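Putative oxidoreductase FAD-binding subunit (Sulfolobus tokodaii, PDB 4ZOH) probably serves as the FAD-carrying, electron-transferring subunit of a molybdopterin-dependent oxidoreductase. Local coordinates at residues V205-T210 with G221-L226; P86-T91 with A121-M126. All blocks are in the same frame, centred on the assembly; numbering follows the deposited sequence.

Contact 2 comes first along the chain, in the FAD-binding domain, and contact 1 follows in the CO dehydrogenase flavoprotein C-terminal domain; their centres are about 13 Å apart. Strand 201-210 of contact 1 belongs to the antiparallel sheet of strands 173-179, 189-198, 201-210 and 217-218, which has helix 220-226 on one face, packed against residues such as Ile207, and the segments of contact 2 on the other, where Leu87, Ala121 and Met126 reach Ala192 or Leu194. The two contacts meet directly: Arg206 NH1 lies 2.8 Å from Ala125 O, a probable hydrogen bond, and Thr210 CG2 packs on Ala121 CB. The sheet is thus sandwiched between the FAD-binding part and helix 220-226.

Contact 1: residues V205-T210 with G221-L226; sequences VRIGLT and GAEEEL
Glu223 reaches from helix 220-226 to the backbone of Ile207, whose N donates to Glu223 OE2 over 2.7 Å. The N-H...O angle of 159° makes this a fairly straight bond, and the N-H arrives on the anti side of the carboxylate, 31° out of its plane. Glu223 CG stands anti to its own carbonyl carbon (chi1 -77°), and the chain is extended beyond it, a shape that carries the carboxylate to the strand backbone. On the way CG passes 3.8 Å from Val205 O. The same OE2 forms a salt bridge with Arg218, which probably offsets the nearness of another acceptor, Ile207 O, and would stabilise the negative charge in this buried place.

The setting is a beta-hairpin that runs on into a helix. Strand 201-210 pairs with the short strand 217-218, after which the chain turns into helix 220-226 and doubles back over the sheet, nearly antiparallel to 205-210 at an axis separation of 8.0 Å. Val205 and Ile207, alternate residues of the strand, both face the helix.

Ile207 slides past the Glu223 side chain in the opposite direction, and its CD1 ends 3.8 Å from Ala222 CB. The Leu226 side chain crosses those of Ile207 and Val205 at about a right angle, its CD1 lying 4.0 Å from Ile207 CD1 and 3.9 Å from Val205 CG2. The other branch of Val205, CG1, rests 3.8 Å from Glu223 O. Helix 233-243 backs this layer through Ala239, which touches Leu226, and Ala243, which touches Ala222.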
loop_
_atom_site.group_PDB
_atom_site.type_symbol
_atom_site.label_atom_id
_atom_site.label_comp_id
_atom_site.label_asym_id
_atom_site.label_seq_id
_atom_site.Cartn_x
_atom_site.Cartn_y
_atom_site.Cartn_z
ATOM N N VAL B 205 -4.371 -35.178 56.273
ATOM C CA VAL B 205 -3.393 -34.468 55.450
ATOM C C VAL B 205 -3.347 -35.081 54.047
ATOM O O VAL B 205 -3.452 -36.286 53.904
ATOM C CB VAL B 205 -2.015 -34.353 56.111
ATOM C CG1 VAL B 205 -1.437 -35.745 56.384
ATOM C CG2 VAL B 205 -1.076 -33.460 55.287
ATOM N N ARG B 206 -3.292 -34.234 53.011
ATOM C CA ARG B 206 -3.178 -34.739 51.629
ATOM C C ARG B 206 -2.162 -33.927 50.868
ATOM O O ARG B 206 -2.178 -32.691 50.906
ATOM C CB ARG B 206 -4.538 -34.706 50.936
ATOM C CG ARG B 206 -5.611 -35.540 51.609
ATOM C CD ARG B 206 -6.814 -34.654 51.846
ATOM N NE ARG B 206 -8.014 -35.382 52.205
ATOM C CZ ARG B 206 -8.820 -36.044 51.380
ATOM N NH1 ARG B 206 -8.604 -36.106 50.066
ATOM N NH2 ARG B 206 -9.884 -36.665 51.879
ATOM N N ILE B 207 -1.242 -34.630 50.227
ATOM C CA ILE B 207 -0.150 -33.983 49.506
ATOM C C ILE B 207 -0.045 -34.479 48.059
ATOM O O ILE B 207 0.135 -35.703 47.814
ATOM C CB ILE B 207 1.166 -34.131 50.249
ATOM C CG1 ILE B 207 1.000 -33.594 51.675
ATOM C CG2 ILE B 207 2.233 -33.356 49.503
ATOM C CD1 ILE B 207 2.225 -33.667 52.557
ATOM N N GLY B 208 -0.244 -33.565 47.091
ATOM C CA GLY B 208 -0.149 -33.984 45.669
ATOM C C GLY B 208 1.081 -33.408 44.977
ATOM O O GLY B 208 1.449 -32.253 45.198
ATOM N N LEU B 209 1.719 -34.230 44.151
ATOM C CA LEU B 209 2.886 -33.808 43.439
ATOM C C LEU B 209 2.626 -33.865 41.940
ATOM O O LEU B 209 2.207 -34.884 41.375
ATOM C CB LEU B 209 4.109 -34.676 43.786
ATOM C CG LEU B 209 4.634 -34.884 45.218
ATOM C CD1 LEU B 209 5.906 -35.734 45.131
ATOM C CD2 LEU B 209 4.838 -33.590 46.011
ATOM N N THR B 210 2.928 -32.748 41.307
ATOM C CA THR B 210 2.918 -32.666 39.872
ATOM C C THR B 210 4.295 -32.256 39.338
ATOM O O THR B 210 5.158 -31.708 40.069
ATOM C CB THR B 210 1.766 -31.755 39.371
ATOM O OG1 THR B 210 1.618 -31.931 37.948
ATOM C CG2 THR B 210 2.032 -30.288 39.735
ATOM N N GLY B 221 4.621 -40.886 51.819
ATOM C CA GLY B 221 5.581 -40.872 52.912
ATOM C C GLY B 221 5.510 -39.592 53.709
ATOM O O GLY B 221 5.718 -39.588 54.948
ATOM N N ALA B 222 5.246 -38.485 53.019
ATOM C CA ALA B 222 5.125 -37.225 53.737
ATOM C C ALA B 222 3.827 -37.250 54.546
ATOM O O ALA B 222 3.757 -36.744 55.694
ATOM C CB ALA B 222 5.192 -36.035 52.788
ATOM N N GLU B 223 2.829 -37.889 53.963
ATOM C CA GLU B 223 1.549 -38.079 54.638
ATOM C C GLU B 223 1.600 -38.918 55.932
ATOM O O GLU B 223 1.180 -38.425 57.002
ATOM C CB GLU B 223 0.502 -38.603 53.664
ATOM C CG GLU B 223 0.009 -37.485 52.775
ATOM C CD GLU B 223 -0.820 -37.999 51.621
ATOM O OE1 GLU B 223 -1.413 -39.099 51.749
ATOM O OE2 GLU B 223 -0.888 -37.275 50.596
ATOM N N GLU B 224 2.083 -40.160 55.826
ATOM C CA GLU B 224 2.488 -40.987 56.979
ATOM C C GLU B 224 3.179 -40.192 58.088
ATOM O O GLU B 224 2.749 -40.191 59.202
ATOM C CB GLU B 224 3.477 -42.006 56.502
ATOM C CG GLU B 224 2.922 -43.381 56.257
ATOM C CD GLU B 224 4.086 -44.318 56.075
ATOM O OE1 GLU B 224 4.979 -44.322 56.942
ATOM O OE2 GLU B 224 4.149 -44.999 55.043
ATOM N N GLU B 225 4.207 -39.442 57.754
ATOM C CA GLU B 225 4.919 -38.627 58.736
ATOM C C GLU B 225 4.086 -37.579 59.483
ATOM O O GLU B 225 4.454 -37.166 60.577
ATOM C CB GLU B 225 6.089 -37.966 58.052
ATOM C CG GLU B 225 7.429 -38.177 58.694
ATOM C CD GLU B 225 7.511 -39.468 59.500
ATOM O OE1 GLU B 225 7.572 -40.617 58.916
ATOM O OE2 GLU B 225 7.493 -39.249 60.727
ATOM N N LEU B 226 2.956 -37.148 58.923
ATOM C CA LEU B 226 2.274 -36.025 59.542
ATOM C C LEU B 226 0.961 -36.448 60.133
ATOM O O LEU B 226 0.457 -35.795 61.019
ATOM C CB LEU B 226 2.015 -34.869 58.540
ATOM C CG LEU B 226 3.152 -34.156 57.821
ATOM C CD1 LEU B 226 2.637 -33.507 56.520
ATOM C CD2 LEU B 226 3.787 -33.112 58.761
#

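Contact 2: residues P86-T91 with A121-M126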
loop_
_atom_site.group_PDB
_atom_site.type_symbol
_atom_site.label_atom_id
_atom_site.label_comp_id
_atom_site.label_asym_id
_atom_site.label_seq_id
_atom_site.Cartn_x
_atom_site.Cartn_y
_atom_site.Cartn_z
ATOM N N PRO B 86 -11.607 -24.762 48.492
ATOM C CA PRO B 86 -10.356 -24.936 49.204
ATOM C C PRO B 86 -9.342 -25.669 48.335
ATOM O O PRO B 86 -9.705 -26.643 47.697
ATOM C CB PRO B 86 -10.784 -25.785 50.420
ATOM C CG PRO B 86 -12.161 -25.258 50.736
ATOM C CD PRO B 86 -12.772 -25.077 49.356
ATOM N N LEU B 87 -8.092 -25.178 48.330
ATOM C CA LEU B 87 -6.972 -25.680 47.445
ATOM C C LEU B 87 -7.145 -25.458 45.905
ATOM O O LEU B 87 -6.235 -24.955 45.236
ATOM C CB LEU B 87 -6.608 -27.153 47.720
ATOM C CG LEU B 87 -5.434 -27.684 46.934
ATOM C CD1 LEU B 87 -4.133 -26.957 47.269
ATOM C CD2 LEU B 87 -5.238 -29.175 47.119
ATOM N N LEU B 88 -8.275 -25.909 45.383
ATOM C CA LEU B 88 -8.521 -25.960 43.961
ATOM C C LEU B 88 -8.532 -24.547 43.315
ATOM O O LEU B 88 -7.902 -24.335 42.289
ATOM C CB LEU B 88 -9.821 -26.756 43.653
ATOM C CG LEU B 88 -9.953 -27.056 42.125
ATOM C CD1 LEU B 88 -8.766 -27.921 41.711
ATOM C CD2 LEU B 88 -11.263 -27.738 41.703
ATOM N N SER B 89 -9.234 -23.613 43.936
ATOM C CA SER B 89 -9.260 -22.234 43.460
ATOM C C SER B 89 -7.899 -21.595 43.422
ATOM O O SER B 89 -7.545 -20.926 42.437
ATOM C CB SER B 89 -10.193 -21.388 44.277
ATOM O OG SER B 89 -11.514 -21.864 44.093
ATOM N N GLU B 90 -7.138 -21.772 44.502
ATOM C CA GLU B 90 -5.803 -21.210 44.500
ATOM C C GLU B 90 -4.911 -21.884 43.420
ATOM O O GLU B 90 -4.141 -21.202 42.753
ATOM C CB GLU B 90 -5.196 -21.309 45.871
ATOM C CG GLU B 90 -3.739 -20.872 45.966
ATOM C CD GLU B 90 -3.205 -21.052 47.368
ATOM O OE1 GLU B 90 -3.955 -20.706 48.300
ATOM O OE2 GLU B 90 -2.077 -21.551 47.533
ATOM N N THR B 91 -5.048 -23.193 43.235
ATOM C CA THR B 91 -4.306 -23.918 42.229
ATOM C C THR B 91 -4.640 -23.375 40.820
ATOM O O THR B 91 -3.724 -23.134 40.052
ATOM C CB THR B 91 -4.629 -25.428 42.265
ATOM O OG1 THR B 91 -4.294 -25.903 43.561
ATOM C CG2 THR B 91 -3.800 -26.213 41.243
ATOM N N ALA B 121 -2.106 -32.087 40.697
ATOM C CA ALA B 121 -1.579 -32.088 42.051
ATOM C C ALA B 121 -2.707 -31.883 43.080
ATOM O O ALA B 121 -2.760 -32.616 44.061
ATOM C CB ALA B 121 -0.470 -31.083 42.233
ATOM N N ALA B 122 -3.557 -30.877 42.854
ATOM C CA ALA B 122 -4.721 -30.630 43.702
ATOM C C ALA B 122 -5.749 -31.749 43.577
ATOM O O ALA B 122 -6.300 -32.156 44.579
ATOM C CB ALA B 122 -5.367 -29.256 43.459
ATOM N N LEU B 123 -5.994 -32.254 42.367
ATOM C CA LEU B 123 -7.074 -33.197 42.189
ATOM C C LEU B 123 -6.698 -34.573 42.815
ATOM O O LEU B 123 -7.540 -35.297 43.297
ATOM C CB LEU B 123 -7.444 -33.334 40.713
ATOM C CG LEU B 123 -8.158 -32.138 40.015
ATOM C CD1 LEU B 123 -8.279 -32.372 38.516
ATOM C CD2 LEU B 123 -9.530 -31.754 40.555
ATOM N N ILE B 124 -5.436 -34.948 42.773
ATOM C CA ILE B 124 -5.065 -36.243 43.363
ATOM C C ILE B 124 -5.161 -36.169 44.879
ATOM O O ILE B 124 -5.578 -37.126 45.512
ATOM C CB ILE B 124 -3.712 -36.800 42.839
ATOM C CG1 ILE B 124 -3.575 -38.307 43.142
ATOM C CG2 ILE B 124 -2.542 -36.034 43.371
ATOM C CD1 ILE B 124 -4.023 -39.202 42.010
ATOM N N ALA B 125 -4.820 -34.993 45.416
ATOM C CA ALA B 125 -4.833 -34.712 46.853
ATOM C C ALA B 125 -6.245 -34.677 47.380
ATOM O O ALA B 125 -6.514 -35.075 48.517
ATOM C CB ALA B 125 -4.153 -33.403 47.138
ATOM N N MET B 126 -7.146 -34.178 46.541
ATOM C CA MET B 126 -8.530 -34.053 46.880
ATOM C C MET B 126 -9.353 -35.363 46.707
ATOM O O MET B 126 -10.519 -35.393 47.087
ATOM C CB MET B 126 -9.096 -32.908 46.056
ATOM C CG MET B 126 -8.583 -31.562 46.513
ATOM S SD MET B 126 -9.083 -30.195 45.451
ATOM C CE MET B 126 -10.550 -29.516 46.310
#
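Leu87 O is gripped twice by Thr91, and the side chains of both residues rest on Ala122 of the facing helix. Thr91 OG1 donates to Leu87 O over 2.7 Å, from above the carbonyl plane by 44°, while Thr91 N supplies the usual first-turn helix bond to the same oxygen. Leu87 is the N-cap of helix 88-93, and its positive phi belongs to a classic gamma turn closed by Leu88 N bonding to Pro86 O.

Ala122 CB, from helix 119-125, nestles among Leu87, Leu88 and Thr91. It lies 3.5 Å from Thr91 OG1 and 3.7 Å from Leu87 CD2; Leu88 CD1 adds a third wall, and that same methyl also reaches Leu123 CD2, the two leucine side chains crossing obliquely. With CG anti to the backbone N (chi1 -176°), Leu87 sends CD2 over the alanine and on toward Met126 CG, 4.2 Å away. Met126 bends at its last torsion (chi3 97°), which carries CE alongside Leu88 CB at 3.9 Å and close to Pro86 O. Were Thr91 an alanine, Leu87 O would probably keep only its backbone helix bond, and the wall against Ala122 CB would lose OG1 and CG2.

Here the start of helix 88-93 and the turn before it pack against the C-terminal part of helix 119-125 and Met126, inside the FAD-binding part of the chain, with the Thr91 side chain about 8 Å from the bound FAD. Strand 189-198 closes over Leu87 and Met126 through Leu194, while Val166 of strand 160-167 meets Leu123 and Met126. Since the Thr91 hydroxyl gives its proton to the N-cap carbonyl of its own segment, the two segments meet through apolar packing, and the closeness of the fit probably rests on the small side chain of Ala122.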